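Local coordinates for protein uncharacterized metal-dependent hydrolase (Pyrococcus furiosus, PDB 3ICJ) that probably hydrolyses carbon-nitrogen bonds other than peptide bonds, as a zinc-dependent member of the amidohydrolase family, at residues V236-K250 with M263-K276. Residues are numbered along the deposited sequence; the frame is centred on the assembly and turned at random. Where two conformers were deposited one is given.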
ATOM      1  N   VAL A 236     -10.394   2.658  -6.822  1.00 30.92           N
ATOM      2  CA  VAL A 236      -9.475   1.536  -6.628  1.00 32.93           C
ATOM      3  C   VAL A 236     -10.298   0.306  -6.235  1.00 32.97           C
ATOM      4  O   VAL A 236     -10.987   0.300  -5.192  1.00 39.54           O
ATOM      5  CB  VAL A 236      -8.394   1.834  -5.514  1.00 33.00           C
ATOM      6  CG1 VAL A 236      -7.442   0.645  -5.319  1.00 39.94           C
ATOM      7  CG2 VAL A 236      -7.620   3.112  -5.825  1.00 36.26           C
ATOM      8  N   HIS A 237     -10.255  -0.721  -7.072  1.00 31.79           N
ATOM      9  CA  HIS A 237     -11.076  -1.924  -6.855  1.00 32.68           C
ATOM     10  C   HIS A 237     -10.274  -3.167  -6.477  1.00 34.92           C
ATOM     11  O   HIS A 237     -10.867  -4.208  -6.216  1.00 34.24           O
ATOM     12  CB  HIS A 237     -11.899  -2.258  -8.104  1.00 34.37           C
ATOM     13  CG  HIS A 237     -12.980  -1.273  -8.424  1.00 37.42           C
ATOM     14  ND1 HIS A 237     -14.035  -1.591  -9.252  1.00 35.02           N
ATOM     15  CD2 HIS A 237     -13.145   0.030  -8.089  1.00 38.28           C
ATOM     16  CE1 HIS A 237     -14.825  -0.538  -9.384  1.00 41.19           C
ATOM     17  NE2 HIS A 237     -14.298   0.464  -8.701  1.00 33.27           N
ATOM     18  N   SER A 238      -8.941  -3.077  -6.513  1.00 35.14           N
ATOM     19  CA  SER A 238      -8.062  -4.213  -6.175  1.00 37.25           C
ATOM     20  C   SER A 238      -6.810  -3.697  -5.483  1.00 38.81           C
ATOM     21  O   SER A 238      -6.319  -2.612  -5.823  1.00 36.04           O
ATOM     22  CB  SER A 238      -7.658  -5.027  -7.430  1.00 36.58           C
ATOM     23  OG  SER A 238      -8.724  -5.188  -8.357  1.00 35.10           O
ATOM     24  N   VAL A 239      -6.305  -4.452  -4.504  1.00 34.04           N
ATOM     25  CA  VAL A 239      -5.155  -4.033  -3.708  1.00 36.28           C
ATOM     26  C   VAL A 239      -4.221  -5.200  -3.424  1.00 40.68           C
ATOM     27  O   VAL A 239      -4.661  -6.348  -3.288  1.00 37.01           O
ATOM     28  CB  VAL A 239      -5.533  -3.355  -2.344  1.00 38.51           C
ATOM     29  CG1 VAL A 239      -6.254  -2.026  -2.565  1.00 41.51           C
ATOM     30  CG2 VAL A 239      -6.383  -4.273  -1.471  1.00 37.59           C
ATOM     31  N   GLY A 240      -2.927  -4.916  -3.374  1.00 37.79           N
ATOM     32  CA  GLY A 240      -2.003  -5.847  -2.745  1.00 35.58           C
ATOM     33  C   GLY A 240      -1.945  -5.397  -1.309  1.00 37.18           C
ATOM     34  O   GLY A 240      -1.486  -4.281  -1.019  1.00 36.52           O
ATOM     35  N   PHE A 241      -2.464  -6.223  -0.404  1.00 38.90           N
ATOM     36  CA  PHE A 241      -2.459  -5.903   1.028  1.00 34.81           C
ATOM     37  C   PHE A 241      -1.210  -6.537   1.662  1.00 37.54           C
ATOM     38  O   PHE A 241      -1.129  -7.770   1.805  1.00 35.22           O
ATOM     39  CB  PHE A 241      -3.787  -6.399   1.630  1.00 38.11           C
ATOM     40  CG  PHE A 241      -3.992  -6.122   3.121  1.00 35.16           C
ATOM     41  CD1 PHE A 241      -3.085  -5.376   3.894  1.00 33.86           C
ATOM     42  CD2 PHE A 241      -5.145  -6.591   3.728  1.00 35.31           C
ATOM     43  CE1 PHE A 241      -3.316  -5.144   5.257  1.00 34.85           C
ATOM     44  CE2 PHE A 241      -5.406  -6.369   5.095  1.00 30.87           C
ATOM     45  CZ  PHE A 241      -4.487  -5.625   5.863  1.00 37.04           C
ATOM     46  N   MET A 242      -0.239  -5.694   2.041  1.00 34.24           N
ATOM     47  CA  MET A 242       1.071  -6.161   2.523  1.00 40.59           C
ATOM     48  C   MET A 242       1.074  -6.260   4.036  1.00 42.70           C
ATOM     49  O   MET A 242       0.358  -5.521   4.683  1.00 37.79           O
ATOM     50  CB  MET A 242       2.200  -5.193   2.131  1.00 39.60           C
ATOM     51  CG  MET A 242       2.523  -5.079   0.642  1.00 46.97           C
ATOM     52  SD  MET A 242       3.048  -6.567  -0.229  1.00 41.71           S
ATOM     53  CE  MET A 242       1.531  -6.606  -1.155  1.00 28.39           C
ATOM     54  N   SER A 243       1.907  -7.155   4.576  1.00 41.69           N
ATOM     55  CA  SER A 243       2.080  -7.343   6.032  1.00 41.86           C
ATOM     56  C   SER A 243       0.778  -7.658   6.776  1.00 39.56           C
ATOM     57  O   SER A 243       0.435  -6.989   7.751  1.00 43.32           O
ATOM     58  CB  SER A 243       2.778  -6.125   6.657  1.00 46.01           C
ATOM     59  OG  SER A 243       4.031  -5.895   6.044  1.00 56.29           O
ATOM     60  N   VAL A 244       0.036  -8.650   6.291  1.00 39.41           N
ATOM     61  CA  VAL A 244      -1.188  -9.087   6.960  1.00 36.48           C
ATOM     62  C   VAL A 244      -0.770  -9.984   8.152  1.00 38.14           C
ATOM     63  O   VAL A 244      -0.196 -11.065   7.949  1.00 38.04           O
ATOM     64  CB  VAL A 244      -2.148  -9.849   5.975  1.00 38.89           C
ATOM     65  CG1 VAL A 244      -3.419 -10.276   6.677  1.00 39.73           C
ATOM     66  CG2 VAL A 244      -2.481  -9.006   4.730  1.00 37.22           C
ATOM     67  N   GLY A 245      -1.018  -9.504   9.375  1.00 36.30           N
ATOM     68  CA  GLY A 245      -0.750 -10.260  10.603  1.00 37.82           C
ATOM     69  C   GLY A 245      -1.924 -11.135  11.020  1.00 35.79           C
ATOM     70  O   GLY A 245      -2.917 -11.228  10.297  1.00 36.27           O
ATOM     71  N   GLU A 246      -1.812 -11.757  12.193  1.00 36.12           N
ATOM     72  CA  GLU A 246      -2.806 -12.712  12.699  1.00 35.20           C
ATOM     73  C   GLU A 246      -4.227 -12.155  12.721  1.00 38.24           C
ATOM     74  O   GLU A 246      -5.128 -12.769  12.137  1.00 32.79           O
ATOM     75  CB  GLU A 246      -2.441 -13.233  14.103  1.00 36.96           C
ATOM     76  CG  GLU A 246      -1.139 -14.022  14.191  1.00 56.92           C
ATOM     77  CD  GLU A 246      -1.327 -15.544  14.222  1.00 62.09           C
ATOM     78  OE1 GLU A 246      -2.482 -16.021  14.297  1.00 51.60           O
ATOM     79  OE2 GLU A 246      -0.299 -16.263  14.183  1.00 64.60           O
ATOM     80  N   LYS A 247      -4.426 -11.015  13.390  1.00 33.16           N
ATOM     81  CA  LYS A 247      -5.767 -10.438  13.547  1.00 33.88           C
ATOM     82  C   LYS A 247      -6.363  -9.847  12.263  1.00 33.80           C
ATOM     83  O   LYS A 247      -7.571  -9.969  12.043  1.00 36.34           O
ATOM     84  CB  LYS A 247      -5.809  -9.421  14.702  1.00 35.27           C
ATOM     85  CG  LYS A 247      -5.766 -10.104  16.070  1.00 42.25           C
ATOM     86  CD  LYS A 247      -5.682  -9.117  17.224  1.00 42.19           C
ATOM     87  CE  LYS A 247      -5.765  -9.881  18.538  1.00 42.65           C
ATOM     88  NZ  LYS A 247      -5.469  -9.032  19.736  1.00 55.85           N
ATOM     89  N   ALA A 248      -5.524  -9.217  11.441  1.00 31.59           N
ATOM     90  CA  ALA A 248      -5.961  -8.750  10.120  1.00 31.75           C
ATOM     91  C   ALA A 248      -6.444  -9.885   9.212  1.00 33.25           C
ATOM     92  O   ALA A 248      -7.470  -9.724   8.579  1.00 36.82           O
ATOM     93  CB  ALA A 248      -4.894  -7.935   9.432  1.00 30.08           C
ATOM     94  N   LEU A 249      -5.709 -11.005   9.162  1.00 34.89           N
ATOM     95  CA  LEU A 249      -6.168 -12.231   8.481  1.00 32.30           C
ATOM     96  C   LEU A 249      -7.484 -12.776   9.039  1.00 32.80           C
ATOM     97  O   LEU A 249      -8.394 -13.063   8.265  1.00 35.53           O
ATOM     98  CB  LEU A 249      -5.089 -13.331   8.460  1.00 33.78           C
ATOM     99  CG  LEU A 249      -5.438 -14.606   7.658  1.00 34.12           C
ATOM    100  CD1 LEU A 249      -5.654 -14.287   6.177  1.00 31.93           C
ATOM    101  CD2 LEU A 249      -4.347 -15.634   7.787  1.00 36.37           C
ATOM    102  N   LYS A 250      -7.594 -12.903  10.367  1.00 31.86           N
ATOM    103  CA  LYS A 250      -8.849 -13.348  10.988  1.00 37.42           C
ATOM    104  C   LYS A 250     -10.009 -12.443  10.570  1.00 37.08           C
ATOM    105  O   LYS A 250     -11.099 -12.934  10.284  1.00 33.05           O
ATOM    106  CB  LYS A 250      -8.757 -13.378  12.521  1.00 31.70           C
ATOM    107  CG  LYS A 250      -7.979 -14.528  13.144  1.00 39.82           C
ATOM    108  CD  LYS A 250      -8.247 -14.544  14.655  1.00 37.87           C
ATOM    109  CE  LYS A 250      -7.503 -15.673  15.383  1.00 47.07           C
ATOM    110  NZ  LYS A 250      -6.102 -15.769  14.881  1.00 53.16           N
ATOM    111  N   MET A 263     -13.928  -5.475  -2.685  1.00 35.67           N
ATOM    112  CA  MET A 263     -12.790  -5.191  -3.553  1.00 37.45           C
ATOM    113  C   MET A 263     -11.921  -6.428  -3.541  1.00 37.08           C
ATOM    114  O   MET A 263     -12.042  -7.249  -2.627  1.00 35.57           O
ATOM    115  CB  MET A 263     -12.042  -3.891  -3.102  1.00 39.03           C
ATOM    116  CG  MET A 263     -11.112  -3.943  -1.839  1.00 39.83           C
ATOM    117  SD  MET A 263     -10.353  -2.319  -1.291  1.00 34.59           S
ATOM    118  CE  MET A 263     -10.009  -1.636  -2.843  1.00 32.04           C
ATOM    119  N   ASN A 264     -11.082  -6.585  -4.564  1.00 31.57           N
ATOM    120  CA  ASN A 264     -10.147  -7.706  -4.659  1.00 34.26           C
ATOM    121  C   ASN A 264      -8.942  -7.490  -3.770  1.00 37.04           C
ATOM    122  O   ASN A 264      -8.262  -6.497  -3.901  1.00 39.49           O
ATOM    123  CB  ASN A 264      -9.707  -7.899  -6.097  1.00 36.03           C
ATOM    124  CG  ASN A 264     -10.875  -8.076  -7.016  1.00 35.80           C
ATOM    125  OD1 ASN A 264     -11.695  -8.988  -6.822  1.00 39.49           O
ATOM    126  ND2 ASN A 264     -10.990  -7.194  -8.017  1.00 33.28           N
ATOM    127  N   VAL A 265      -8.721  -8.401  -2.828  1.00 33.91           N
ATOM    128  CA  VAL A 265      -7.707  -8.204  -1.787  1.00 33.21           C
ATOM    129  C   VAL A 265      -6.710  -9.340  -1.938  1.00 33.38           C
ATOM    130  O   VAL A 265      -7.051 -10.503  -1.742  1.00 36.85           O
ATOM    131  CB  VAL A 265      -8.312  -8.227  -0.365  1.00 30.52           C
ATOM    132  CG1 VAL A 265      -7.197  -8.162   0.708  1.00 33.50           C
ATOM    133  CG2 VAL A 265      -9.330  -7.102  -0.162  1.00 33.85           C
ATOM    134  N   PHE A 266      -5.496  -9.003  -2.355  1.00 36.88           N
ATOM    135  CA  PHE A 266      -4.451 -10.008  -2.503  1.00 33.45           C
ATOM    136  C   PHE A 266      -3.542  -9.900  -1.279  1.00 41.33           C
ATOM    137  O   PHE A 266      -2.740  -8.978  -1.172  1.00 41.12           O
ATOM    138  CB  PHE A 266      -3.684  -9.833  -3.823  1.00 34.25           C
ATOM    139  CG  PHE A 266      -4.535 -10.039  -5.048  1.00 37.01           C
ATOM    140  CD1 PHE A 266      -4.558 -11.279  -5.705  1.00 36.77           C
ATOM    141  CD2 PHE A 266      -5.312  -8.999  -5.545  1.00 31.67           C
ATOM    142  CE1 PHE A 266      -5.357 -11.480  -6.848  1.00 34.46           C
ATOM    143  CE2 PHE A 266      -6.139  -9.188  -6.667  1.00 32.12           C
ATOM    144  CZ  PHE A 266      -6.156 -10.422  -7.330  1.00 30.81           C
ATOM    145  N   ALA A 267      -3.703 -10.832  -0.345  1.00 39.73           N
ATOM    146  CA  ALA A 267      -3.090 -10.711   0.978  1.00 37.01           C
ATOM    147  C   ALA A 267      -1.680 -11.275   0.982  1.00 39.99           C
ATOM    148  O   ALA A 267      -1.467 -12.415   0.565  1.00 35.77           O
ATOM    149  CB  ALA A 267      -3.973 -11.418   2.035  1.00 37.96           C
ATOM    150  N   TYR A 268      -0.718 -10.460   1.401  1.00 36.77           N
ATOM    151  CA  TYR A 268       0.672 -10.914   1.544  1.00 34.51           C
ATOM    152  C   TYR A 268       0.943 -10.952   3.041  1.00 34.64           C
ATOM    153  O   TYR A 268       1.077  -9.909   3.686  1.00 35.74           O
ATOM    154  CB  TYR A 268       1.656  -9.983   0.823  1.00 38.74           C
ATOM    155  CG  TYR A 268       1.737 -10.235  -0.676  1.00 38.01           C
ATOM    156  CD1 TYR A 268       0.655  -9.953  -1.510  1.00 32.55           C
ATOM    157  CD2 TYR A 268       2.885 -10.765  -1.249  1.00 33.37           C
ATOM    158  CE1 TYR A 268       0.713 -10.174  -2.883  1.00 31.47           C
ATOM    159  CE2 TYR A 268       2.962 -11.012  -2.636  1.00 30.38           C
ATOM    160  CZ  TYR A 268       1.866 -10.709  -3.441  1.00 31.70           C
ATOM    161  OH  TYR A 268       1.913 -10.945  -4.784  1.00 37.05           O
ATOM    162  N   LEU A 269       1.011 -12.167   3.574  1.00 35.25           N
ATOM    163  CA  LEU A 269       0.987 -12.408   5.024  1.00 32.32           C
ATOM    164  C   LEU A 269       2.335 -12.155   5.672  1.00 34.83           C
ATOM    165  O   LEU A 269       3.368 -12.322   5.027  1.00 36.49           O
ATOM    166  CB  LEU A 269       0.575 -13.865   5.308  1.00 35.28           C
ATOM    167  CG  LEU A 269      -0.705 -14.459   4.696  1.00 38.81           C
ATOM    168  CD1 LEU A 269      -1.083 -15.798   5.335  1.00 31.30           C
ATOM    169  CD2 LEU A 269      -1.830 -13.502   4.827  1.00 37.70           C
ATOM    170  N   SER A 270       2.337 -11.756   6.946  1.00 34.54           N
ATOM    171  CA  SER A 270       3.573 -11.779   7.723  0.50 37.82           C
ATOM    172  C   SER A 270       4.043 -13.244   7.896  1.00 41.07           C
ATOM    173  O   SER A 270       3.203 -14.169   7.982  1.00 35.84           O
ATOM    174  CB  SER A 270       3.395 -11.071   9.072  0.50 42.87           C
ATOM    175  OG  SER A 270       2.875 -11.941  10.052  0.50 49.02           O
ATOM    176  N   PRO A 271       5.393 -13.475   7.913  1.00 34.85           N
ATOM    177  CA  PRO A 271       5.976 -14.828   7.969  1.00 38.28           C
ATOM    178  C   PRO A 271       5.650 -15.644   9.230  1.00 37.80           C
ATOM    179  O   PRO A 271       5.772 -16.866   9.203  1.00 40.04           O
ATOM    180  CB  PRO A 271       7.503 -14.574   7.869  1.00 35.71           C
ATOM    181  CG  PRO A 271       7.690 -13.116   8.233  1.00 40.08           C
ATOM    182  CD  PRO A 271       6.453 -12.454   7.711  1.00 39.05           C
ATOM    183  N   GLU A 272       5.242 -14.971  10.306  1.00 40.11           N
ATOM    184  CA  GLU A 272       4.734 -15.620  11.526  1.00 41.56           C
ATOM    185  C   GLU A 272       3.548 -16.532  11.260  1.00 32.68           C
ATOM    186  O   GLU A 272       3.343 -17.480  11.979  1.00 35.36           O
ATOM    187  CB  GLU A 272       4.306 -14.584  12.563  1.00 43.19           C
ATOM    188  CG  GLU A 272       5.466 -13.875  13.256  1.00 64.45           C
ATOM    189  CD  GLU A 272       5.988 -12.691  12.456  1.00 77.62           C
ATOM    190  OE1 GLU A 272       5.184 -12.067  11.717  1.00 83.63           O
ATOM    191  OE2 GLU A 272       7.200 -12.389  12.568  1.00 78.01           O
ATOM    192  N   LEU A 273       2.759 -16.222  10.237  1.00 35.09           N
ATOM    193  CA  LEU A 273       1.608 -17.039   9.867  1.00 36.27           C
ATOM    194  C   LEU A 273       1.939 -18.362   9.161  1.00 37.66           C
ATOM    195  O   LEU A 273       1.059 -19.204   9.051  1.00 37.43           O
ATOM    196  CB  LEU A 273       0.603 -16.231   9.017  1.00 32.25           C
ATOM    197  CG  LEU A 273      -0.254 -15.298   9.887  1.00 40.82           C
ATOM    198  CD1 LEU A 273      -0.925 -14.231   9.035  1.00 39.82           C
ATOM    199  CD2 LEU A 273      -1.299 -16.138  10.612  1.00 41.50           C
ATOM    200  N   LEU A 274       3.173 -18.543   8.684  1.00 35.01           N
ATOM    201  CA  LEU A 274       3.571 -19.799   8.004  1.00 37.69           C
ATOM    202  C   LEU A 274       3.390 -21.087   8.814  1.00 38.22           C
ATOM    203  O   LEU A 274       3.008 -22.116   8.241  1.00 34.70           O
ATOM    204  CB  LEU A 274       4.996 -19.729   7.457  1.00 36.36           C
ATOM    205  CG  LEU A 274       5.190 -18.816   6.240  1.00 39.43           C
ATOM    206  CD1 LEU A 274       6.657 -18.424   6.114  1.00 32.20           C
ATOM    207  CD2 LEU A 274       4.670 -19.458   4.965  1.00 40.61           C
ATOM    208  N   ASP A 275       3.658 -21.041  10.126  1.00 33.77           N
ATOM    209  CA  ASP A 275       3.435 -22.196  10.984  1.00 34.02           C
ATOM    210  C   ASP A 275       1.998 -22.746  10.900  1.00 33.47           C
ATOM    211  O   ASP A 275       1.814 -23.948  10.741  1.00 34.34           O
ATOM    212  CB  ASP A 275       3.764 -21.894  12.450  1.00 42.52           C
ATOM    213  CG  ASP A 275       5.256 -21.735  12.724  1.00 45.72           C
ATOM    214  OD1 ASP A 275       6.122 -22.108  11.903  1.00 41.54           O
ATOM    215  OD2 ASP A 275       5.557 -21.218  13.810  1.00 49.98           O
ATOM    216  N   LYS A 276       0.996 -21.862  10.988  1.00 31.98           N
ATOM    217  CA  LYS A 276      -0.407 -22.275  10.964  1.00 34.76           C
ATOM    218  C   LYS A 276      -0.843 -22.720   9.568  1.00 34.46           C
ATOM    219  O   LYS A 276      -1.599 -23.691   9.438  1.00 35.31           O
ATOM    220  CB  LYS A 276      -1.324 -21.159  11.494  1.00 34.24           C
ATOM    221  CG  LYS A 276      -1.260 -20.973  13.015  1.00 37.36           C
ATOM    222  CD  LYS A 276      -2.141 -19.814  13.454  1.00 45.45           C
ATOM    223  CE  LYS A 276      -2.049 -19.628  14.971  1.00 52.78           C
ATOM    224  NZ  LYS A 276      -3.045 -18.633  15.473  1.00 53.02           N
TER
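Val-265 CG1 meets the Phe-241 ring at its edge, in plane, while Val-244 CG2 sits 3.5 Å above the centre of one face of that ring. With CG anti to the backbone N (chi1 -178°), the Phe-241 ring lies side by side with Val-265, pointing the same way. Phe-241 CB is 3.9 Å from Val-265 CG1. On the other side of the sheet, the bent Met-242 chain runs alongside Tyr-268 in an oblique Met-aromatic contact, Met-242 SD 4.5 Å from the centroid of the Tyr-268 ring and Met-242 CE 3.5 Å from Tyr-268 CD1. Phe-266 brings its ring edge against Val-239 O. Asn-264 ND2 gives a nearly straight bond to Ser-238 OG (3.0 Å), which lies in the amide plane; Asn-264 OD1 accepts from Arg-291 and Arg-289, and ND2 also bonds to Glu-493. Backbone hydrogen bonds join the two parallel strands, Phe-266 N to Val-239 O among them. Leu-273, after strand 264-269, puts CD1 3.4 Å from Val-244 O, and the extended Lys-276 forms a salt bridge with Glu-246, NZ to OE1 2.9 Å. The strands belong to a right-handed beta-alpha-beta unit of the amidohydrolase barrel, with helix 246-257 between; strand 92-102 flanks 236-244, placing Met-242 beside zinc ligands His-101 and His-103, and strand 290-294 flanks 264-269.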